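Long-range contacts in SAM-dependent methyltransferase (PDB 3GGD), which binds S-adenosyl-L-homocysteine and probably transfers the methyl group of S-adenosylmethionine to a substrate that is not yet known: residues L58-F63 / I123-Y129; L149-L153 / Y207-F211; G157-E163 / A237-K243. All blocks are in the same frame, centred on the assembly; numbering follows the deposited sequence.

Contact 1 of 3, residues L58-F63 / I123-Y129; sequences LPLIDF and IGDANIY. With EDO (1,2-ethanediol), chain N.
The ring of Tyr129 meets the carboxylate of Asp62 at its edge: OD1 of Asp62 lies near the ring plane, 3.6 Å from Tyr129 CD2. The side chains run alongside each other because both CG atoms stand anti to their own backbone N (chi1 -173° in Asp62, 173° in Tyr129). Carboxylate and ring are turned 77° apart, and the ring's C-H edge would probably favour the oxygen.

The strands that carry them, 60-63 and 127-129, run parallel with Leu60 beside Asn127 and Ile61 beside Ile128. Ile61 is held through both its peptide groups, its N giving to Asn127 O at 2.9 Å and its O accepting from Tyr129 N at 2.8 Å. Asn127 N to Pro59 O and Phe63 N to Tyr129 O extend the ladder; Pro59 has no N-H to give, but the ladder between these strands asks only for its carbonyl there.

The face carrying Ile61 and Ile128 is apolar. Ile61 CD1 reaches Ala126 CB at 3.6 Å, where a small methyl leaves room for the longer chain, and Ile123 CD1 closes over Pro59 CG at 4.0 Å. Phe63 CB rests on Ile128 CG2. Leu58 crosses the amide of Asn127 at about a right angle; a water joins Leu58 O to Asn127 ND2, while Asn127 OD1 accepts from Ala158 N in the next strand.

Backbone polarity is thus paired inside the sheet, one face is left to hydrocarbon, and OD2 of the buried Asp62 and the hydroxyl of Tyr129 are hydrogen-bonded to Thr71 and Asp46, outside the two strands.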
loop_
_atom_site.group_PDB
_atom_site.type_symbol
_atom_site.label_atom_id
_atom_site.label_comp_id
_atom_site.label_asym_id
_atom_site.label_seq_id
_atom_site.Cartn_x
_atom_site.Cartn_y
_atom_site.Cartn_z
ATOM N N LEU A 58 -16.271 13.418 0.013
ATOM C CA LEU A 58 -16.407 12.007 -0.255
ATOM C C LEU A 58 -15.722 11.237 0.862
ATOM O O LEU A 58 -14.762 11.740 1.488
ATOM C CB LEU A 58 -15.780 11.608 -1.592
ATOM C CG LEU A 58 -16.239 12.272 -2.892
ATOM C CD1 LEU A 58 -15.425 11.680 -4.051
ATOM C CD2 LEU A 58 -17.739 12.089 -3.157
ATOM N N PRO A 59 -16.165 10.001 1.086
ATOM C CA PRO A 59 -15.445 9.191 2.047
ATOM C C PRO A 59 -14.035 8.924 1.524
ATOM O O PRO A 59 -13.834 8.886 0.303
ATOM C CB PRO A 59 -16.240 7.857 2.089
ATOM C CG PRO A 59 -17.103 7.854 0.876
ATOM C CD PRO A 59 -17.282 9.274 0.441
ATOM N N LEU A 60 -13.093 8.767 2.447
ATOM C CA LEU A 60 -11.716 8.441 2.121
ATOM C C LEU A 60 -11.436 7.005 2.500
ATOM O O LEU A 60 -11.599 6.633 3.669
ATOM C CB LEU A 60 -10.717 9.330 2.870
ATOM C CG LEU A 60 -9.220 9.033 2.579
ATOM C CD1 LEU A 60 -8.826 9.156 1.089
ATOM C CD2 LEU A 60 -8.345 9.951 3.422
ATOM N N ILE A 61 -10.971 6.221 1.519
ATOM C CA ILE A 61 -10.539 4.871 1.781
ATOM C C ILE A 61 -9.022 4.803 1.849
ATOM O O ILE A 61 -8.339 5.313 0.958
ATOM C CB ILE A 61 -11.021 3.887 0.670
ATOM C CG1 ILE A 61 -12.567 3.696 0.751
ATOM C CG2 ILE A 61 -10.256 2.528 0.769
ATOM C CD1 ILE A 61 -13.183 2.936 -0.489
ATOM N N ASP A 62 -8.507 4.226 2.953
ATOM C CA ASP A 62 -7.077 3.809 3.085
ATOM C C ASP A 62 -7.092 2.375 2.617
ATOM O O ASP A 62 -7.516 1.471 3.336
ATOM C CB ASP A 62 -6.558 3.899 4.530
ATOM C CG ASP A 62 -5.061 3.637 4.642
ATOM O OD1 ASP A 62 -4.440 3.154 3.662
ATOM O OD2 ASP A 62 -4.497 3.903 5.729
ATOM N N PHE A 63 -6.717 2.185 1.354
ATOM C CA PHE A 63 -6.800 0.883 0.707
ATOM C C PHE A 63 -5.545 0.060 1.031
ATOM O O PHE A 63 -4.433 0.525 0.757
ATOM C CB PHE A 63 -6.896 1.018 -0.819
ATOM C CG PHE A 63 -7.264 -0.261 -1.450
ATOM C CD1 PHE A 63 -6.307 -1.240 -1.651
ATOM C CD2 PHE A 63 -8.594 -0.552 -1.691
ATOM C CE1 PHE A 63 -6.651 -2.472 -2.152
ATOM C CE2 PHE A 63 -8.962 -1.801 -2.200
ATOM C CZ PHE A 63 -7.985 -2.773 -2.408
ATOM N N ILE A 123 -21.500 3.155 -0.131
ATOM C CA ILE A 123 -20.961 4.475 0.209
ATOM C C ILE A 123 -20.824 5.465 -0.952
ATOM O O ILE A 123 -20.558 6.653 -0.735
ATOM C CB ILE A 123 -19.622 4.324 0.993
ATOM C CG1 ILE A 123 -18.490 3.836 0.097
ATOM C CG2 ILE A 123 -19.812 3.382 2.224
ATOM C CD1 ILE A 123 -17.073 3.891 0.711
ATOM N N GLY A 124 -21.012 4.990 -2.193
ATOM C CA GLY A 124 -20.776 5.814 -3.355
ATOM C C GLY A 124 -19.305 5.958 -3.660
ATOM O O GLY A 124 -18.448 5.240 -3.113
ATOM N N ASP A 125 -18.997 6.922 -4.517
ATOM C CA ASP A 125 -17.650 7.167 -4.986
ATOM C C ASP A 125 -16.802 7.576 -3.781
ATOM O O ASP A 125 -17.227 8.370 -2.958
ATOM C CB ASP A 125 -17.594 8.322 -5.985
ATOM C CG ASP A 125 -18.249 8.024 -7.332
ATOM O OD1 ASP A 125 -18.699 6.889 -7.586
ATOM O OD2 ASP A 125 -18.261 8.971 -8.138
ATOM N N ALA A 126 -15.582 7.057 -3.709
ATOM C CA ALA A 126 -14.662 7.325 -2.592
ATOM C C ALA A 126 -13.327 7.823 -3.146
ATOM O O ALA A 126 -12.922 7.448 -4.244
ATOM C CB ALA A 126 -14.413 6.054 -1.767
ATOM N N ASN A 127 -12.645 8.652 -2.367
ATOM C CA ASN A 127 -11.243 8.948 -2.659
ATOM C C ASN A 127 -10.428 7.821 -2.083
ATOM O O ASN A 127 -10.907 7.124 -1.187
ATOM C CB ASN A 127 -10.822 10.253 -2.034
ATOM C CG ASN A 127 -11.500 11.430 -2.661
ATOM O OD1 ASN A 127 -11.624 11.487 -3.884
ATOM N ND2 ASN A 127 -11.955 12.389 -1.817
ATOM N N ILE A 128 -9.222 7.603 -2.621
ATOM C CA ILE A 128 -8.346 6.520 -2.129
ATOM C C ILE A 128 -6.933 6.988 -1.846
ATOM O O ILE A 128 -6.316 7.705 -2.655
ATOM C CB ILE A 128 -8.251 5.317 -3.120
ATOM C CG1 ILE A 128 -9.608 4.631 -3.280
ATOM C CG2 ILE A 128 -7.211 4.265 -2.633
ATOM C CD1 ILE A 128 -9.678 3.581 -4.394
ATOM N N TYR A 129 -6.448 6.598 -0.667
ATOM C CA TYR A 129 -5.050 6.677 -0.301
ATOM C C TYR A 129 -4.530 5.241 -0.265
ATOM O O TYR A 129 -5.104 4.376 0.428
ATOM C CB TYR A 129 -4.884 7.294 1.102
ATOM C CG TYR A 129 -3.467 7.270 1.640
ATOM C CD1 TYR A 129 -2.541 8.221 1.258
ATOM C CD2 TYR A 129 -3.047 6.281 2.529
ATOM C CE1 TYR A 129 -1.228 8.209 1.780
ATOM C CE2 TYR A 129 -1.766 6.281 3.081
ATOM C CZ TYR A 129 -0.848 7.247 2.695
ATOM O OH TYR A 129 0.448 7.253 3.200
HETATM C C1 EDO N . -21.058 8.497 -9.781
HETATM O O1 EDO N . -20.402 9.739 -9.546
HETATM C C2 EDO N . -20.351 7.723 -10.895
HETATM O O2 EDO N . -19.283 6.890 -10.348
HETATM O O HOH W 1 -12.137 12.271 1.042
#

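Contact 2 of 3, residues L149-L153 / Y207-F211; sequences LRILL and YFPDF. With CO (cobalt (II) ion), chain C.
Two oxygens, Tyr207 O and Asp210 OD1, share NH2 of Arg150, and both lie in the guanidinium plane. The bond to Asp210 OD1 is 2.8 Å long and nearly straight, at 171°; the one to Tyr207 O is 3.0 Å and meets a carbonyl lone pair. Arg150 NE adds a third bond, 2.9 Å to Asp210 OD2, which sits slightly out of the plane. Arginine and aspartate therefore form a side-on, two-nitrogen salt bridge using the syn lone pairs of both carboxylate oxygens, with the two groups nearly coplanar. A bend at chi3 (-69°) in an otherwise extended arginine chain turns the guanidinium to the loop, and a water between Arg150 NH1 and Tyr207 O further restrains its rotation.

Asp210 OD2 also binds a cobalt ion at 2.0 Å, with His244 as a second protein ligand. The metal and the arginine would both be expected to favour the charged carboxylate.

Hydrocarbon packs beside this polar grip. Leu153 CD1 meets Phe211 CE2 at 3.7 Å, whereas Leu149 CD1 comes to the edge of the Phe208 ring, 4.0 Å from CZ. Leucines suit this side of the helix because their branched ends fit between the two phenyl rings and the sheet.

The type I turn from Phe208 to Phe211, joining helix 201-207 to strand 211-217, is thus tied to the end of helix 142-153, one of the helices flanking the sheet of a Rossmann-like methyltransferase.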
loop_
_atom_site.group_PDB
_atom_site.type_symbol
_atom_site.label_atom_id
_atom_site.label_comp_id
_atom_site.label_asym_id
_atom_site.label_seq_id
_atom_site.Cartn_x
_atom_site.Cartn_y
_atom_site.Cartn_z
ATOM N N LEU A 149 -10.189 -0.995 -7.711
ATOM C CA LEU A 149 -9.943 0.404 -7.510
ATOM C C LEU A 149 -10.847 1.286 -8.373
ATOM O O LEU A 149 -11.351 2.287 -7.901
ATOM C CB LEU A 149 -8.440 0.711 -7.724
ATOM C CG LEU A 149 -7.527 0.032 -6.669
ATOM C CD1 LEU A 149 -6.024 0.040 -7.077
ATOM C CD2 LEU A 149 -7.665 0.619 -5.209
ATOM N N ARG A 150 -11.028 0.896 -9.630
ATOM C CA ARG A 150 -11.855 1.587 -10.581
ATOM C C ARG A 150 -13.299 1.637 -10.042
ATOM O O ARG A 150 -13.963 2.663 -10.125
ATOM C CB ARG A 150 -11.808 0.849 -11.946
ATOM C CG ARG A 150 -12.776 1.406 -12.993
ATOM C CD ARG A 150 -12.766 0.704 -14.342
ATOM N NE ARG A 150 -11.493 1.001 -14.975
ATOM C CZ ARG A 150 -10.405 0.239 -14.954
ATOM N NH1 ARG A 150 -10.404 -0.991 -14.423
ATOM N NH2 ARG A 150 -9.295 0.724 -15.492
ATOM N N ILE A 151 -13.765 0.518 -9.504
ATOM C CA ILE A 151 -15.093 0.417 -8.940
ATOM C C ILE A 151 -15.239 1.370 -7.728
ATOM O O ILE A 151 -16.211 2.138 -7.650
ATOM C CB ILE A 151 -15.392 -1.030 -8.508
ATOM C CG1 ILE A 151 -15.520 -1.949 -9.746
ATOM C CG2 ILE A 151 -16.675 -1.083 -7.655
ATOM C CD1 ILE A 151 -15.474 -3.473 -9.412
ATOM N N LEU A 152 -14.267 1.369 -6.819
ATOM C CA LEU A 152 -14.387 2.227 -5.634
ATOM C C LEU A 152 -14.381 3.748 -5.935
ATOM O O LEU A 152 -15.089 4.556 -5.261
ATOM C CB LEU A 152 -13.266 1.902 -4.644
ATOM C CG LEU A 152 -13.306 0.501 -4.014
ATOM C CD1 LEU A 152 -11.992 0.168 -3.257
ATOM C CD2 LEU A 152 -14.573 0.307 -3.097
ATOM N N LEU A 153 -13.552 4.139 -6.916
ATOM C CA LEU A 153 -13.375 5.533 -7.279
ATOM C C LEU A 153 -14.555 6.131 -8.039
ATOM O O LEU A 153 -14.888 7.323 -7.878
ATOM C CB LEU A 153 -12.124 5.674 -8.151
ATOM C CG LEU A 153 -10.791 5.476 -7.405
ATOM C CD1 LEU A 153 -9.639 5.136 -8.373
ATOM C CD2 LEU A 153 -10.465 6.705 -6.498
ATOM N N TYR A 207 -3.003 -0.442 -16.499
ATOM C CA TYR A 207 -4.161 -0.827 -15.698
ATOM C C TYR A 207 -5.268 0.205 -15.640
ATOM O O TYR A 207 -6.435 -0.161 -15.359
ATOM C CB TYR A 207 -3.758 -1.244 -14.257
ATOM C CG TYR A 207 -2.773 -2.389 -14.278
ATOM C CD1 TYR A 207 -3.130 -3.618 -14.800
ATOM C CD2 TYR A 207 -1.445 -2.202 -13.864
ATOM C CE1 TYR A 207 -2.205 -4.661 -14.893
ATOM C CE2 TYR A 207 -0.500 -3.237 -13.949
ATOM C CZ TYR A 207 -0.883 -4.454 -14.459
ATOM O OH TYR A 207 0.045 -5.461 -14.540
ATOM N N PHE A 208 -4.921 1.463 -15.917
ATOM C CA PHE A 208 -5.860 2.569 -15.834
ATOM C C PHE A 208 -5.837 3.451 -17.056
ATOM O O PHE A 208 -5.664 4.654 -16.963
ATOM C CB PHE A 208 -5.566 3.428 -14.603
ATOM C CG PHE A 208 -5.568 2.654 -13.296
ATOM C CD1 PHE A 208 -6.761 2.258 -12.704
ATOM C CD2 PHE A 208 -4.370 2.349 -12.648
ATOM C CE1 PHE A 208 -6.755 1.528 -11.500
ATOM C CE2 PHE A 208 -4.362 1.634 -11.452
ATOM C CZ PHE A 208 -5.556 1.222 -10.872
ATOM N N PRO A 209 -6.048 2.867 -18.218
ATOM C CA PRO A 209 -5.989 3.684 -19.425
ATOM C C PRO A 209 -7.109 4.756 -19.477
ATOM O O PRO A 209 -6.993 5.728 -20.216
ATOM C CB PRO A 209 -6.137 2.656 -20.559
ATOM C CG PRO A 209 -6.876 1.550 -19.926
ATOM C CD PRO A 209 -6.393 1.475 -18.497
ATOM N N ASP A 210 -8.185 4.540 -18.720
ATOM C CA ASP A 210 -9.308 5.458 -18.640
ATOM C C ASP A 210 -9.094 6.541 -17.571
ATOM O O ASP A 210 -10.003 7.290 -17.269
ATOM C CB ASP A 210 -10.630 4.704 -18.387
ATOM C CG ASP A 210 -10.567 3.670 -17.250
ATOM O OD1 ASP A 210 -9.463 3.217 -16.848
ATOM O OD2 ASP A 210 -11.666 3.212 -16.834
ATOM N N PHE A 211 -7.894 6.628 -17.007
ATOM C CA PHE A 211 -7.621 7.647 -15.988
ATOM C C PHE A 211 -6.635 8.728 -16.451
ATOM O O PHE A 211 -5.747 8.481 -17.246
ATOM C CB PHE A 211 -7.102 6.999 -14.692
ATOM C CG PHE A 211 -8.181 6.332 -13.881
ATOM C CD1 PHE A 211 -8.837 5.199 -14.376
ATOM C CD2 PHE A 211 -8.590 6.865 -12.654
ATOM C CE1 PHE A 211 -9.866 4.589 -13.653
ATOM C CE2 PHE A 211 -9.631 6.262 -11.933
ATOM C CZ PHE A 211 -10.254 5.126 -12.417
HETATM CO CO CO C . -13.501 3.980 -17.179
HETATM O O HOH W 2 -7.807 -2.384 -14.215
#

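Contact 3 of 3, residues G157-E163 / A237-K243; sequences GAMYLIE and AFWAVIK. With SO4 (sulfate ion), chain I; EDO (1,2-ethanediol), chain R.
Trp239 and Tyr160 form a wide aromatic bump on one face of this strand pair. Their rings meet obliquely, planes 33° apart, with Tyr160 CE1 3.6 Å from Trp239 CE3. Trp239 takes the position with CG between its backbone N and carbonyl carbon (chi1 65°), which keeps CB against Tyr160 and Ile162, 3.9 Å from Ile162 CB, while the indole leads away from the partner strand. Val241 follows along the same side of the phenol ring, its CG2 at the ring edge 3.8 Å from Tyr160 CD1. Beta-branched Ile162 and Val241 suit extended backbone and give compact knobs beside the wide rings. The hydroxyl of Tyr160 goes on to Asp46 and Arg49, and the same arginine makes a cation-pi contact with Trp239.

On the opposite face, Met159, present as selenomethionine, and Ile242 lie side by side, CE to CD1 at 3.5 Å, the flexible chain following the isoleucine's contour. Ala240 offers a shallow place next to Leu161, whose CD2 lies 3.5 Å from Ala240 O. Glu163 turns its carboxylate away: N-H groups of Phe134 and His135 bind OE1 and that of Gly133 binds OE2, which would favour the charged form.

The strands run antiparallel, 171° apart. Met159 with Ile242, Leu161 with Ala240 and Glu163 with Phe238 are hydrogen-bonded pairs, each closed by two bonds, such as Glu163 N to Phe238 O at 2.8 Å.

Strand 237-244 lies between 158-164 and 211-217 and runs against the parallel strands: the reversed strand in the 3-2-1-4-5-7-6 order that marks the class I methyltransferase fold.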
loop_
_atom_site.group_PDB
_atom_site.type_symbol
_atom_site.label_atom_id
_atom_site.label_comp_id
_atom_site.label_asym_id
_atom_site.label_seq_id
_atom_site.Cartn_x
_atom_site.Cartn_y
_atom_site.Cartn_z
ATOM N N GLY A 157 -14.193 10.137 -7.473
ATOM C CA GLY A 157 -13.047 9.845 -6.626
ATOM C C GLY A 157 -11.682 10.084 -7.252
ATOM O O GLY A 157 -11.523 9.920 -8.454
ATOM N N ALA A 158 -10.702 10.446 -6.423
ATOM C CA ALA A 158 -9.305 10.527 -6.856
ATOM C C ALA A 158 -8.497 9.596 -5.948
ATOM O O ALA A 158 -8.879 9.333 -4.802
ATOM C CB ALA A 158 -8.733 11.988 -6.821
HETATM N N MSE A 159 -7.387 9.089 -6.487
HETATM C CA MSE A 159 -6.517 8.176 -5.773
HETATM C C MSE A 159 -5.110 8.703 -5.766
HETATM O O MSE A 159 -4.563 9.023 -6.822
HETATM C CB MSE A 159 -6.475 6.781 -6.424
HETATM C CG MSE A 159 -5.434 5.914 -5.807
HETATM SE SE MSE A 159 -5.585 4.019 -6.208
HETATM C CE MSE A 159 -5.491 4.067 -8.158
ATOM N N TYR A 160 -4.529 8.753 -4.570
ATOM C CA TYR A 160 -3.108 8.935 -4.436
ATOM C C TYR A 160 -2.529 7.560 -4.110
ATOM O O TYR A 160 -3.005 6.888 -3.189
ATOM C CB TYR A 160 -2.748 9.858 -3.269
ATOM C CG TYR A 160 -1.228 9.906 -2.978
ATOM C CD1 TYR A 160 -0.387 10.769 -3.669
ATOM C CD2 TYR A 160 -0.653 9.092 -2.000
ATOM C CE1 TYR A 160 0.978 10.838 -3.372
ATOM C CE2 TYR A 160 0.714 9.139 -1.707
ATOM C CZ TYR A 160 1.515 10.017 -2.403
ATOM O OH TYR A 160 2.834 10.086 -2.067
ATOM N N LEU A 161 -1.528 7.146 -4.874
ATOM C CA LEU A 161 -0.786 5.929 -4.539
ATOM C C LEU A 161 0.729 6.187 -4.591
ATOM O O LEU A 161 1.217 7.018 -5.363
ATOM C CB LEU A 161 -1.141 4.748 -5.431
ATOM C CG LEU A 161 -0.656 4.710 -6.901
ATOM C CD1 LEU A 161 -0.882 3.239 -7.469
ATOM C CD2 LEU A 161 -1.354 5.738 -7.743
ATOM N N ILE A 162 1.438 5.504 -3.692
ATOM C CA ILE A 162 2.900 5.539 -3.637
ATOM C C ILE A 162 3.341 4.065 -3.526
ATOM O O ILE A 162 2.820 3.288 -2.721
ATOM C CB ILE A 162 3.429 6.466 -2.514
ATOM C CG1 ILE A 162 4.969 6.504 -2.573
ATOM C CG2 ILE A 162 2.840 6.050 -1.091
ATOM C CD1 ILE A 162 5.669 7.471 -1.568
ATOM N N GLU A 163 4.242 3.689 -4.422
ATOM C CA GLU A 163 4.664 2.317 -4.598
ATOM C C GLU A 163 6.184 2.274 -4.718
ATOM O O GLU A 163 6.823 3.301 -4.901
ATOM C CB GLU A 163 4.028 1.767 -5.896
ATOM C CG GLU A 163 2.508 1.698 -5.848
ATOM C CD GLU A 163 1.988 0.724 -4.812
ATOM O OE1 GLU A 163 2.725 -0.253 -4.502
ATOM O OE2 GLU A 163 0.856 0.957 -4.272
ATOM N N ALA A 237 10.833 5.244 -4.922
ATOM C CA ALA A 237 9.371 5.292 -4.946
ATOM C C ALA A 237 8.866 5.857 -6.268
ATOM O O ALA A 237 9.593 6.503 -7.024
ATOM C CB ALA A 237 8.839 6.127 -3.771
ATOM N N PHE A 238 7.617 5.550 -6.553
ATOM C CA PHE A 238 6.867 6.124 -7.644
ATOM C C PHE A 238 5.544 6.504 -7.015
ATOM O O PHE A 238 4.950 5.686 -6.300
ATOM C CB PHE A 238 6.572 5.111 -8.773
ATOM C CG PHE A 238 5.495 5.571 -9.709
ATOM C CD1 PHE A 238 5.767 6.488 -10.686
ATOM C CD2 PHE A 238 4.194 5.147 -9.560
ATOM C CE1 PHE A 238 4.793 6.959 -11.515
ATOM C CE2 PHE A 238 3.202 5.616 -10.419
ATOM C CZ PHE A 238 3.529 6.544 -11.380
ATOM N N TRP A 239 5.063 7.714 -7.301
ATOM C CA TRP A 239 3.744 8.133 -6.813
ATOM C C TRP A 239 2.989 8.915 -7.868
ATOM O O TRP A 239 3.589 9.530 -8.781
ATOM C CB TRP A 239 3.838 8.964 -5.496
ATOM C CG TRP A 239 4.520 10.263 -5.630
ATOM C CD1 TRP A 239 5.840 10.505 -5.385
ATOM C CD2 TRP A 239 3.953 11.524 -6.031
ATOM N NE1 TRP A 239 6.129 11.818 -5.607
ATOM C CE2 TRP A 239 4.995 12.474 -5.993
ATOM C CE3 TRP A 239 2.674 11.941 -6.400
ATOM C CZ2 TRP A 239 4.811 13.818 -6.340
ATOM C CZ3 TRP A 239 2.489 13.272 -6.738
ATOM C CH2 TRP A 239 3.549 14.197 -6.692
ATOM N N ALA A 240 1.660 8.858 -7.745
ATOM C CA ALA A 240 0.771 9.560 -8.657
ATOM C C ALA A 240 -0.575 9.866 -8.000
ATOM O O ALA A 240 -1.012 9.177 -7.062
ATOM C CB ALA A 240 0.558 8.739 -9.993
ATOM N N VAL A 241 -1.203 10.936 -8.484
ATOM C CA VAL A 241 -2.617 11.169 -8.201
ATOM C C VAL A 241 -3.355 10.989 -9.541
ATOM O O VAL A 241 -3.014 11.650 -10.537
ATOM C CB VAL A 241 -2.901 12.591 -7.628
ATOM C CG1 VAL A 241 -4.379 12.739 -7.387
ATOM C CG2 VAL A 241 -2.096 12.848 -6.323
ATOM N N ILE A 242 -4.355 10.093 -9.549
ATOM C CA ILE A 242 -5.135 9.812 -10.758
ATOM C C ILE A 242 -6.636 9.972 -10.496
ATOM O O ILE A 242 -7.109 9.826 -9.356
ATOM C CB ILE A 242 -4.781 8.414 -11.370
ATOM C CG1 ILE A 242 -5.351 7.249 -10.519
ATOM C CG2 ILE A 242 -3.241 8.268 -11.522
ATOM C CD1 ILE A 242 -5.181 5.845 -11.180
ATOM N N LYS A 243 -7.372 10.305 -11.553
ATOM C CA LYS A 243 -8.815 10.475 -11.491
ATOM C C LYS A 243 -9.389 10.066 -12.868
ATOM O O LYS A 243 -8.757 10.310 -13.897
ATOM C CB LYS A 243 -9.118 11.920 -11.161
ATOM C CG LYS A 243 -10.597 12.261 -10.916
ATOM C CD LYS A 243 -10.709 13.664 -10.343
ATOM C CE LYS A 243 -12.145 14.057 -10.003
ATOM N NZ LYS A 243 -12.871 14.248 -11.309
HETATM S S SO4 I . -16.129 15.103 -10.642
HETATM O O1 SO4 I . -17.318 15.824 -10.189
HETATM O O2 SO4 I . -15.207 14.952 -9.516
HETATM O O3 SO4 I . -15.464 15.824 -11.730
HETATM O O4 SO4 I . -16.565 13.793 -11.109
HETATM C C1 EDO R . 9.234 14.114 -7.237
HETATM O O1 EDO R . 10.067 13.518 -8.219
HETATM C C2 EDO R . 9.368 13.237 -6.003
HETATM O O2 EDO R . 8.472 13.691 -5.010
#

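The three contacts follow one sheet and the helix packed on it. Contacts 1 and 3 share neighbouring strands: Ile128 N lies 2.8 Å from Ala158 O and Ile128 O 2.8 Å from Tyr160 N, both probable hydrogen bonds. Helix 142-153 joins contact 2 to contact 1, with Ala126 N 3.0 Å from Leu152 O, and Phe208 CG of contact 2 touches Ile242 CD1 of contact 3 at 3.8 Å. Centres are about 11 to 13 Å apart. The cofactor pocket borders contacts 1 and 3, since the side chains of Tyr129 and Ile162 come within about 3 and 4 Å of that of Arg131, which binds S-adenosyl-L-homocysteine; the side chain of Leu149 in contact 2 is about 8 Å from the bound ligand.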